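PDB 3EHM: SusD homolog from Bacteroides thetaiotaomicron, which probably binds mucin O-glycans at the outer membrane of this gut symbiont, as a SusD-type lipoprotein of a glycan-uptake system. Local coordinates for residues D56-G61 against F67-N72; L261-V264 against N268-R271; P286-Y291 against T305-V310; K318-T321 against A325-A328. All coordinates share one frame; numbering follows the deposited sequence.

The four contacts follow one another along the chain without overlap and touch one another in one region of the SusD-like fold. Interactions 1 and 2 have the closest centres, about 9 Å apart: strands 67-69 and 270-272 form one antiparallel sheet, and N70 ND2 lies 2.8 Å from N268 O. Interaction 4, with its centre about 11 Å from that of interaction 2, receives R271 NH2 on K326 O at 2.7 Å. N70 ND2 also reaches S319 O at 3.1 Å, tying interaction 1 to interaction 4. Interaction 3 joins mainly by packing, V310 touching G68, N69, R271, A325 and A328. No glycan site is assigned to these residues, and the contacts are read as structural packing.

Interaction 1: D56-G61 against F67-N72; sequences DLISSG and FGNNNN
A single water is gripped between the backbone of L57 and the side chain of N69, giving protons to both: it lies 2.9 Å from L57 O and 2.7 Å from N69 OD1. The amide of N69 thereby spans two neighbouring carbonyls, since its other end, ND2, makes a weak bond of 3.5 Å to I58 O. With CG anti to the carbonyl carbon (chi1 -56°), the amide is carried across the I58 side chain at about a right angle, and OD1 comes 3.4 Å from I58 CA.

F67 meets the other end of the turn. L57 CD2 touches the ring at CE1, 3.6 Å away, with the two side chains crossing at a slant, while D56 O lies at the ring edge near its plane. G61 sits beside CD1; a CB at G61 would clash with F67 CD1, so the close approach depends on the missing side chain. The backbone closes the contact through F67 N to G61 O, 3.0 Å and nearly straight at 166°, although the donor stands well above the carbonyl plane. D56 turns its carboxylate to R135 in a salt bridge, and T270 covers L57 and F67. All the touching residues are buried: this is a helix-turn-strand connection, in which the end of helix 47-57 and short helix 60-63 pack against strand 67-69 of a two-stranded antiparallel sheet.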
loop_
_atom_site.group_PDB
_atom_site.type_symbol
_atom_site.label_atom_id
_atom_site.label_comp_id
_atom_site.label_asym_id
_atom_site.label_seq_id
_atom_site.Cartn_x
_atom_site.Cartn_y
_atom_site.Cartn_z
ATOM N N ASP A 56 7.248 -0.104 -4.042
ATOM C CA ASP A 56 6.749 1.005 -3.236
ATOM C C ASP A 56 7.288 2.423 -3.433
ATOM O O ASP A 56 6.520 3.378 -3.551
ATOM C CB ASP A 56 6.946 0.669 -1.748
ATOM C CG ASP A 56 6.051 -0.461 -1.260
ATOM O OD1 ASP A 56 6.053 -1.566 -1.852
ATOM O OD2 ASP A 56 5.353 -0.239 -0.250
ATOM N N LEU A 57 8.607 2.558 -3.453
ATOM C CA LEU A 57 9.234 3.870 -3.509
ATOM C C LEU A 57 9.183 4.746 -4.754
ATOM O O LEU A 57 8.761 5.897 -4.665
ATOM C CB LEU A 57 10.686 3.744 -3.047
ATOM C CG LEU A 57 10.886 2.933 -1.764
ATOM C CD1 LEU A 57 12.334 3.079 -1.311
ATOM C CD2 LEU A 57 9.937 3.413 -0.665
ATOM N N ILE A 58 9.616 4.242 -5.903
ATOM C CA ILE A 58 9.609 5.091 -7.089
ATOM C C ILE A 58 8.367 4.919 -7.951
ATOM O O ILE A 58 8.141 5.685 -8.887
ATOM C CB ILE A 58 10.882 4.872 -7.941
ATOM C CG1 ILE A 58 10.790 3.569 -8.733
ATOM C CG2 ILE A 58 12.104 4.832 -7.023
ATOM C CD1 ILE A 58 11.959 3.367 -9.689
ATOM N N SER A 59 7.554 3.922 -7.623
ATOM C CA SER A 59 6.325 3.680 -8.365
ATOM C C SER A 59 5.097 4.146 -7.578
ATOM O O SER A 59 4.812 5.346 -7.519
ATOM C CB SER A 59 6.202 2.191 -8.714
ATOM O OG SER A 59 6.332 1.383 -7.554
ATOM N N SER A 60 4.383 3.199 -6.970
ATOM C CA SER A 60 3.172 3.494 -6.203
ATOM C C SER A 60 3.286 4.685 -5.250
ATOM O O SER A 60 2.434 5.575 -5.266
ATOM C CB SER A 60 2.733 2.253 -5.413
ATOM O OG SER A 60 3.746 1.833 -4.514
ATOM N N GLY A 61 4.322 4.687 -4.413
ATOM C CA GLY A 61 4.512 5.773 -3.460
ATOM C C GLY A 61 4.768 7.115 -4.127
ATOM O O GLY A 61 4.459 8.176 -3.576
ATOM N N PHE A 67 6.090 9.861 -1.768
ATOM C CA PHE A 67 7.482 10.168 -2.083
ATOM C C PHE A 67 7.610 10.933 -3.387
ATOM O O PHE A 67 6.672 10.992 -4.183
ATOM C CB PHE A 67 8.305 8.878 -2.228
ATOM C CG PHE A 67 8.080 7.885 -1.133
ATOM C CD1 PHE A 67 7.417 6.690 -1.390
ATOM C CD2 PHE A 67 8.504 8.152 0.160
ATOM C CE1 PHE A 67 7.177 5.771 -0.370
ATOM C CE2 PHE A 67 8.270 7.242 1.188
ATOM C CZ PHE A 67 7.604 6.048 0.921
ATOM N N GLY A 68 8.796 11.500 -3.588
ATOM C CA GLY A 68 9.119 12.233 -4.797
ATOM C C GLY A 68 10.479 11.699 -5.215
ATOM O O GLY A 68 11.325 11.463 -4.352
ATOM N N ASN A 69 10.696 11.493 -6.512
ATOM C CA ASN A 69 11.971 10.957 -6.989
ATOM C C ASN A 69 12.980 12.028 -7.405
ATOM O O ASN A 69 12.638 12.968 -8.126
ATOM C CB ASN A 69 11.762 10.037 -8.201
ATOM C CG ASN A 69 10.790 8.901 -7.936
ATOM O OD1 ASN A 69 10.881 8.205 -6.922
ATOM N ND2 ASN A 69 9.862 8.694 -8.868
ATOM N N ASN A 70 14.224 11.873 -6.957
ATOM C CA ASN A 70 15.299 12.787 -7.338
ATOM C C ASN A 70 15.970 12.115 -8.535
ATOM O O ASN A 70 17.166 11.817 -8.517
ATOM C CB ASN A 70 16.296 12.959 -6.184
ATOM C CG ASN A 70 17.538 13.749 -6.582
ATOM O OD1 ASN A 70 17.498 14.601 -7.475
ATOM N ND2 ASN A 70 18.648 13.479 -5.900
ATOM N N ASN A 71 15.175 11.873 -9.573
ATOM C CA ASN A 71 15.655 11.214 -10.786
ATOM C C ASN A 71 14.468 11.011 -11.726
ATOM O O ASN A 71 13.321 11.084 -11.301
ATOM C CB ASN A 71 16.255 9.847 -10.410
ATOM C CG ASN A 71 17.191 9.294 -11.470
ATOM O OD1 ASN A 71 17.981 8.384 -11.196
ATOM N ND2 ASN A 71 17.107 9.826 -12.679
ATOM N N ASN A 72 14.743 10.778 -13.006
ATOM C CA ASN A 72 13.678 10.508 -13.963
ATOM C C ASN A 72 14.051 9.261 -14.755
ATOM O O ASN A 72 13.281 8.786 -15.591
ATOM C CB ASN A 72 13.436 11.699 -14.905
ATOM C CG ASN A 72 14.634 12.028 -15.774
ATOM O OD1 ASN A 72 15.592 11.257 -15.867
ATOM N ND2 ASN A 72 14.576 13.184 -16.431
HETATM O O HOH W 1 11.082 7.528 -4.338
#

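Interaction 2: L261-V264 against N268-R271; sequences LASV and NETR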
loop_
_atom_site.group_PDB
_atom_site.type_symbol
_atom_site.label_atom_id
_atom_site.label_comp_id
_atom_site.label_asym_id
_atom_site.label_seq_id
_atom_site.Cartn_x
_atom_site.Cartn_y
_atom_site.Cartn_z
ATOM N N LEU A 261 16.340 2.369 3.033
ATOM C CA LEU A 261 17.632 3.038 3.135
ATOM C C LEU A 261 18.408 3.182 1.829
ATOM O O LEU A 261 18.950 4.251 1.542
ATOM C CB LEU A 261 18.499 2.339 4.186
ATOM C CG LEU A 261 17.982 2.518 5.616
ATOM C CD1 LEU A 261 18.886 1.775 6.594
ATOM C CD2 LEU A 261 17.946 4.003 5.954
ATOM N N ALA A 262 18.467 2.120 1.036
ATOM C CA ALA A 262 19.195 2.182 -0.231
ATOM C C ALA A 262 18.749 3.372 -1.088
ATOM O O ALA A 262 19.574 4.176 -1.520
ATOM C CB ALA A 262 19.010 0.882 -1.005
ATOM N N SER A 263 17.447 3.496 -1.327
ATOM C CA SER A 263 16.954 4.592 -2.153
ATOM C C SER A 263 17.001 5.963 -1.476
ATOM O O SER A 263 17.231 6.978 -2.134
ATOM C CB SER A 263 15.529 4.302 -2.628
ATOM O OG SER A 263 15.120 5.283 -3.566
ATOM N N VAL A 264 16.791 6.000 -0.164
ATOM C CA VAL A 264 16.817 7.271 0.555
ATOM C C VAL A 264 18.229 7.815 0.775
ATOM O O VAL A 264 18.498 8.981 0.482
ATOM C CB VAL A 264 16.118 7.157 1.944
ATOM C CG1 VAL A 264 16.380 8.413 2.772
ATOM C CG2 VAL A 264 14.614 6.968 1.759
ATOM N N ASN A 268 20.132 8.335 -3.045
ATOM C CA ASN A 268 19.652 9.707 -2.916
ATOM C C ASN A 268 18.537 9.968 -3.918
ATOM O O ASN A 268 18.487 11.028 -4.549
ATOM C CB ASN A 268 20.802 10.688 -3.154
ATOM C CG ASN A 268 21.804 10.680 -2.027
ATOM O OD1 ASN A 268 22.997 10.454 -2.238
ATOM N ND2 ASN A 268 21.324 10.922 -0.816
ATOM N N GLU A 269 17.637 8.998 -4.049
ATOM C CA GLU A 269 16.538 9.102 -4.997
ATOM C C GLU A 269 15.153 9.247 -4.370
ATOM O O GLU A 269 14.261 9.825 -4.978
ATOM C CB GLU A 269 16.568 7.895 -5.950
ATOM C CG GLU A 269 17.886 7.788 -6.732
ATOM C CD GLU A 269 17.975 6.559 -7.628
ATOM O OE1 GLU A 269 17.551 5.465 -7.200
ATOM O OE2 GLU A 269 18.490 6.689 -8.760
ATOM N N THR A 270 14.961 8.738 -3.159
ATOM C CA THR A 270 13.653 8.849 -2.524
ATOM C C THR A 270 13.574 9.983 -1.509
ATOM O O THR A 270 14.338 10.031 -0.550
ATOM C CB THR A 270 13.247 7.526 -1.854
ATOM O OG1 THR A 270 13.072 6.528 -2.866
ATOM C CG2 THR A 270 11.937 7.689 -1.085
ATOM N N ARG A 271 12.624 10.887 -1.733
ATOM C CA ARG A 271 12.425 12.048 -0.874
ATOM C C ARG A 271 10.938 12.223 -0.550
ATOM O O ARG A 271 10.100 11.465 -1.040
ATOM C CB ARG A 271 12.966 13.291 -1.585
ATOM C CG ARG A 271 14.474 13.231 -1.889
ATOM C CD ARG A 271 15.278 13.376 -0.604
ATOM N NE ARG A 271 16.729 13.381 -0.799
ATOM C CZ ARG A 271 17.513 12.314 -0.654
ATOM N NH1 ARG A 271 16.993 11.139 -0.318
ATOM N NH2 ARG A 271 18.827 12.429 -0.806
#
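S263 and T270 meet at the tightly packed end of a helix-to-strand connection, where helix 261-266 turns back through N268, with positive phi, into strand 270-272. The carbonyl of S263 is the main acceptor. It takes E269 N at 2.8 Å, nearly in line with the C=O bond, and T270 N at 3.0 Å from well above the carbonyl plane, so two successive amides grip one oxygen and fix the start of the strand. Alongside, the hydroxyls S263 OG and T270 OG1 approach to 2.5 Å, a separation so short that its detail is doubtful. Q53 is a further partner of S263 OG. T270 OG1 is set beside its own backbone N, anti to the carbonyl carbon (chi1 -65°), which turns it to the serine; its CB and CG2 rest against V264 CG2, at 3.9 Å from CB.

The side around N268 is looser. This residue is partly exposed and its CB points away from the helix, and E269 adds little beyond its CB near S263 OG, its side chain also touching N71 and W73. Beyond them buried R271 makes a second firm point: its chain leaves the strand away from the helix and bends back at chi2 (-72°). N268 O lies over one guanidinium face, offset toward the rim, while K326 O takes NH2. NH1 reaches two carbonyls close to the guanidinium plane: T270 O at 2.9 Å and V264 O at 2.7 Å, the latter bond falling on a lone pair in the carbonyl plane with an N-H...O angle of 163°.

Interaction 3: P286-Y291 against T305-V310; sequences PRLSAY and TGYFPV
L288 lays its isobutyl group flat over one face of the Y307 ring, and from this residue the contact runs on to S289. At L288 a chi1 of 175° sets CG anti to the backbone N and carries it over the ring, where it comes to rest 3.8 Å from the ring centroid and only 5° off the ring normal. This is a CH-pi contact almost exactly over the ring centre. Over the same face, CD2 lies nearest Y307 CD2, at 3.7 Å, and CD1 nearest Y307 CD1, at 4.0 Å. The side chains slide past each other in opposite directions, and the ring's hydroxyl end lies beside S289.

At exposed S289 the direct contact is of hydroxyl with carbon, Y307 OH lying 3.6 Å from S289 CB. The polar link runs through a water, which is 2.8 Å from Y307 OH and makes a weak, long bond of 3.5 Å to S289 OG. Further along, buried Y291 bonds L443 O through its hydroxyl.

Putting an alanine at Y307 would probably leave L288 without the ring face that covers it and the water without its phenolic partner. M272 touches both L288 and Y307, and W277 also packs on the tyrosine. The contact is surface packing of helix 287-291 against the segment that leaves the antiparallel hairpin formed by strands 295-297 and 304-306, within the SusD-like fold.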
loop_
_atom_site.group_PDB
_atom_site.type_symbol
_atom_site.label_atom_id
_atom_site.label_comp_id
_atom_site.label_asym_id
_atom_site.label_seq_id
_atom_site.Cartn_x
_atom_site.Cartn_y
_atom_site.Cartn_z
ATOM N N PRO A 286 1.049 17.030 13.202
ATOM C CA PRO A 286 2.295 16.763 13.930
ATOM C C PRO A 286 3.038 15.544 13.368
ATOM O O PRO A 286 4.177 15.268 13.746
ATOM C CB PRO A 286 1.814 16.540 15.358
ATOM C CG PRO A 286 0.468 15.906 15.150
ATOM C CD PRO A 286 -0.123 16.768 14.059
ATOM N N ARG A 287 2.390 14.810 12.471
ATOM C CA ARG A 287 3.020 13.643 11.874
ATOM C C ARG A 287 4.041 14.050 10.819
ATOM O O ARG A 287 4.855 13.236 10.392
ATOM C CB ARG A 287 1.961 12.708 11.269
ATOM C CG ARG A 287 1.219 11.897 12.326
ATOM C CD ARG A 287 0.019 11.143 11.759
ATOM N NE ARG A 287 -0.992 12.052 11.228
ATOM C CZ ARG A 287 -2.194 11.671 10.813
ATOM N NH1 ARG A 287 -2.546 10.389 10.870
ATOM N NH2 ARG A 287 -3.047 12.569 10.350
ATOM N N LEU A 288 4.002 15.312 10.403
ATOM C CA LEU A 288 4.954 15.801 9.411
ATOM C C LEU A 288 6.376 15.574 9.923
ATOM O O LEU A 288 7.226 15.020 9.219
ATOM C CB LEU A 288 4.735 17.295 9.148
ATOM C CG LEU A 288 5.732 17.986 8.212
ATOM C CD1 LEU A 288 5.795 17.257 6.871
ATOM C CD2 LEU A 288 5.314 19.430 8.012
ATOM N N SER A 289 6.618 15.998 11.159
ATOM C CA SER A 289 7.930 15.860 11.789
ATOM C C SER A 289 8.272 14.412 12.120
ATOM O O SER A 289 9.444 14.040 12.181
ATOM C CB SER A 289 7.983 16.695 13.069
ATOM O OG SER A 289 9.266 16.611 13.661
ATOM N N ALA A 290 7.250 13.595 12.339
ATOM C CA ALA A 290 7.471 12.193 12.662
ATOM C C ALA A 290 7.853 11.399 11.418
ATOM O O ALA A 290 8.636 10.453 11.495
ATOM C CB ALA A 290 6.221 11.596 13.289
ATOM N N TYR A 291 7.303 11.788 10.272
ATOM C CA TYR A 291 7.573 11.080 9.021
ATOM C C TYR A 291 8.792 11.564 8.244
ATOM O O TYR A 291 9.506 10.760 7.644
ATOM C CB TYR A 291 6.378 11.173 8.058
ATOM C CG TYR A 291 5.077 10.520 8.493
ATOM C CD1 TYR A 291 5.039 9.591 9.529
ATOM C CD2 TYR A 291 3.888 10.804 7.820
ATOM C CE1 TYR A 291 3.840 8.959 9.886
ATOM C CE2 TYR A 291 2.690 10.175 8.164
ATOM C CZ TYR A 291 2.674 9.257 9.196
ATOM O OH TYR A 291 1.494 8.630 9.535
ATOM N N THR A 305 16.263 26.255 5.507
ATOM C CA THR A 305 15.847 24.987 6.090
ATOM C C THR A 305 14.328 24.922 6.154
ATOM O O THR A 305 13.668 25.940 6.350
ATOM C CB THR A 305 16.430 24.818 7.519
ATOM O OG1 THR A 305 17.858 24.743 7.442
ATOM C CG2 THR A 305 15.905 23.546 8.175
ATOM N N GLY A 306 13.782 23.722 5.982
ATOM C CA GLY A 306 12.340 23.552 6.028
ATOM C C GLY A 306 11.899 22.270 5.354
ATOM O O GLY A 306 12.726 21.490 4.880
ATOM N N TYR A 307 10.593 22.041 5.315
ATOM C CA TYR A 307 10.051 20.845 4.682
ATOM C C TYR A 307 9.856 21.103 3.192
ATOM O O TYR A 307 8.895 21.753 2.787
ATOM C CB TYR A 307 8.732 20.472 5.360
ATOM C CG TYR A 307 8.940 20.018 6.786
ATOM C CD1 TYR A 307 9.449 18.749 7.060
ATOM C CD2 TYR A 307 8.694 20.879 7.860
ATOM C CE1 TYR A 307 9.713 18.346 8.360
ATOM C CE2 TYR A 307 8.955 20.485 9.169
ATOM C CZ TYR A 307 9.466 19.216 9.409
ATOM O OH TYR A 307 9.742 18.813 10.692
ATOM N N PHE A 308 10.788 20.593 2.389
ATOM C CA PHE A 308 10.776 20.770 0.937
ATOM C C PHE A 308 10.448 19.465 0.213
ATOM O O PHE A 308 11.238 18.521 0.228
ATOM C CB PHE A 308 12.147 21.258 0.459
ATOM C CG PHE A 308 12.681 22.441 1.224
ATOM C CD1 PHE A 308 14.030 22.512 1.556
ATOM C CD2 PHE A 308 11.844 23.486 1.606
ATOM C CE1 PHE A 308 14.543 23.607 2.258
ATOM C CE2 PHE A 308 12.346 24.589 2.307
ATOM C CZ PHE A 308 13.697 24.646 2.633
ATOM N N PRO A 309 9.283 19.404 -0.444
ATOM C CA PRO A 309 8.880 18.196 -1.167
ATOM C C PRO A 309 9.389 18.127 -2.605
ATOM O O PRO A 309 9.861 19.116 -3.164
ATOM C CB PRO A 309 7.363 18.269 -1.114
ATOM C CG PRO A 309 7.125 19.739 -1.287
ATOM C CD PRO A 309 8.162 20.360 -0.359
ATOM N N VAL A 310 9.291 16.936 -3.186
ATOM C CA VAL A 310 9.677 16.700 -4.569
ATOM C C VAL A 310 8.368 16.306 -5.245
ATOM O O VAL A 310 7.619 15.472 -4.729
ATOM C CB VAL A 310 10.711 15.562 -4.677
ATOM C CG1 VAL A 310 11.007 15.252 -6.139
ATOM C CG2 VAL A 310 11.999 15.973 -3.963
HETATM O O HOH W 2 11.620 16.756 11.082
#

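Interaction 4: K318-T321 against A325-A328; sequences KSET and AKFA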
loop_
_atom_site.group_PDB
_atom_site.type_symbol
_atom_site.label_atom_id
_atom_site.label_comp_id
_atom_site.label_asym_id
_atom_site.label_seq_id
_atom_site.Cartn_x
_atom_site.Cartn_y
_atom_site.Cartn_z
ATOM N N LYS A 318 18.411 13.492 -12.037
ATOM C CA LYS A 318 18.926 13.452 -10.675
ATOM C C LYS A 318 19.948 14.572 -10.495
ATOM O O LYS A 318 20.692 14.883 -11.416
ATOM C CB LYS A 318 19.609 12.110 -10.406
ATOM C CG LYS A 318 20.248 12.014 -9.027
ATOM C CD LYS A 318 20.980 10.696 -8.843
ATOM C CE LYS A 318 21.614 10.612 -7.464
ATOM N NZ LYS A 318 22.444 9.387 -7.305
ATOM N N SER A 319 19.981 15.177 -9.314
ATOM C CA SER A 319 20.939 16.242 -9.034
ATOM C C SER A 319 21.471 16.090 -7.612
ATOM O O SER A 319 20.797 15.527 -6.747
ATOM C CB SER A 319 20.285 17.612 -9.207
ATOM O OG SER A 319 21.206 18.645 -8.901
ATOM N N GLU A 320 22.678 16.592 -7.370
ATOM C CA GLU A 320 23.279 16.477 -6.049
ATOM C C GLU A 320 23.862 17.770 -5.487
ATOM O O GLU A 320 24.645 17.731 -4.543
ATOM C CB GLU A 320 24.363 15.396 -6.069
ATOM C CG GLU A 320 23.864 14.039 -6.551
ATOM C CD GLU A 320 24.884 12.932 -6.364
ATOM O OE1 GLU A 320 25.248 12.640 -5.207
ATOM O OE2 GLU A 320 25.322 12.350 -7.377
ATOM N N THR A 321 23.483 18.913 -6.050
ATOM C CA THR A 321 24.000 20.185 -5.549
ATOM C C THR A 321 23.242 20.583 -4.289
ATOM O O THR A 321 22.229 19.974 -3.948
ATOM C CB THR A 321 23.834 21.306 -6.573
ATOM O OG1 THR A 321 22.466 21.722 -6.605
ATOM C CG2 THR A 321 24.242 20.821 -7.957
ATOM N N ALA A 325 17.297 18.265 -5.178
ATOM C CA ALA A 325 16.392 17.410 -4.426
ATOM C C ALA A 325 17.178 16.448 -3.540
ATOM O O ALA A 325 16.600 15.772 -2.692
ATOM C CB ALA A 325 15.479 16.636 -5.378
ATOM N N LYS A 326 18.492 16.378 -3.734
ATOM C CA LYS A 326 19.295 15.497 -2.898
ATOM C C LYS A 326 19.111 15.945 -1.457
ATOM O O LYS A 326 19.147 15.131 -0.534
ATOM C CB LYS A 326 20.782 15.560 -3.270
ATOM C CG LYS A 326 21.672 14.793 -2.286
ATOM C CD LYS A 326 23.125 14.700 -2.730
ATOM C CE LYS A 326 23.967 13.987 -1.670
ATOM N NZ LYS A 326 25.381 13.786 -2.103
ATOM N N PHE A 327 18.895 17.242 -1.269
ATOM C CA PHE A 327 18.711 17.781 0.067
ATOM C C PHE A 327 17.290 18.200 0.411
ATOM O O PHE A 327 17.070 19.014 1.310
ATOM C CB PHE A 327 19.687 18.934 0.287
ATOM C CG PHE A 327 21.115 18.531 0.089
ATOM C CD1 PHE A 327 21.741 18.717 -1.137
ATOM C CD2 PHE A 327 21.811 17.887 1.109
ATOM C CE1 PHE A 327 23.042 18.262 -1.349
ATOM C CE2 PHE A 327 23.109 17.429 0.906
ATOM C CZ PHE A 327 23.724 17.618 -0.327
ATOM N N ALA A 328 16.323 17.643 -0.311
ATOM C CA ALA A 328 14.922 17.922 -0.033
ATOM C C ALA A 328 14.616 17.088 1.207
ATOM O O ALA A 328 15.448 16.282 1.629
ATOM C CB ALA A 328 14.050 17.469 -1.200
#
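The ring of F327 is met at its edge by two backbone carbonyls: T321 O lies in its plane, 3.1 Å from CD1, and E320 O approaches CE1 at 3.6 Å. Such edge-on placing sets the partly positive ring C-H groups against carbonyl oxygens. One face of the ring carries CG of the neighbouring K326, 3.8 Å above the plane and offset toward the rim.

K326 itself spans the contact. Its chain is extended throughout, beginning with CG anti to the backbone N (chi1 172°), and it passes obliquely over E320, with CD 3.6 Å from E320 CB. At the end NZ meets E320 OE1 at 3.3 Å, a salt bridge with only a weak hydrogen bond, at the protein surface. The two segments belong to the long loop between strands 304-306 and 339-342 of this SusD-like protein, folded back on itself, with a 3-10 turn at 325-326. Replacing K326 by an alanine would probably leave the E320 carboxylate without its cationic mate and take away the CG that lies against one face of F327.

Nearer the backbone, K326 CB rests 3.5 Å from S319 O, the carbonyl that also accepts a bond from N70 ND2.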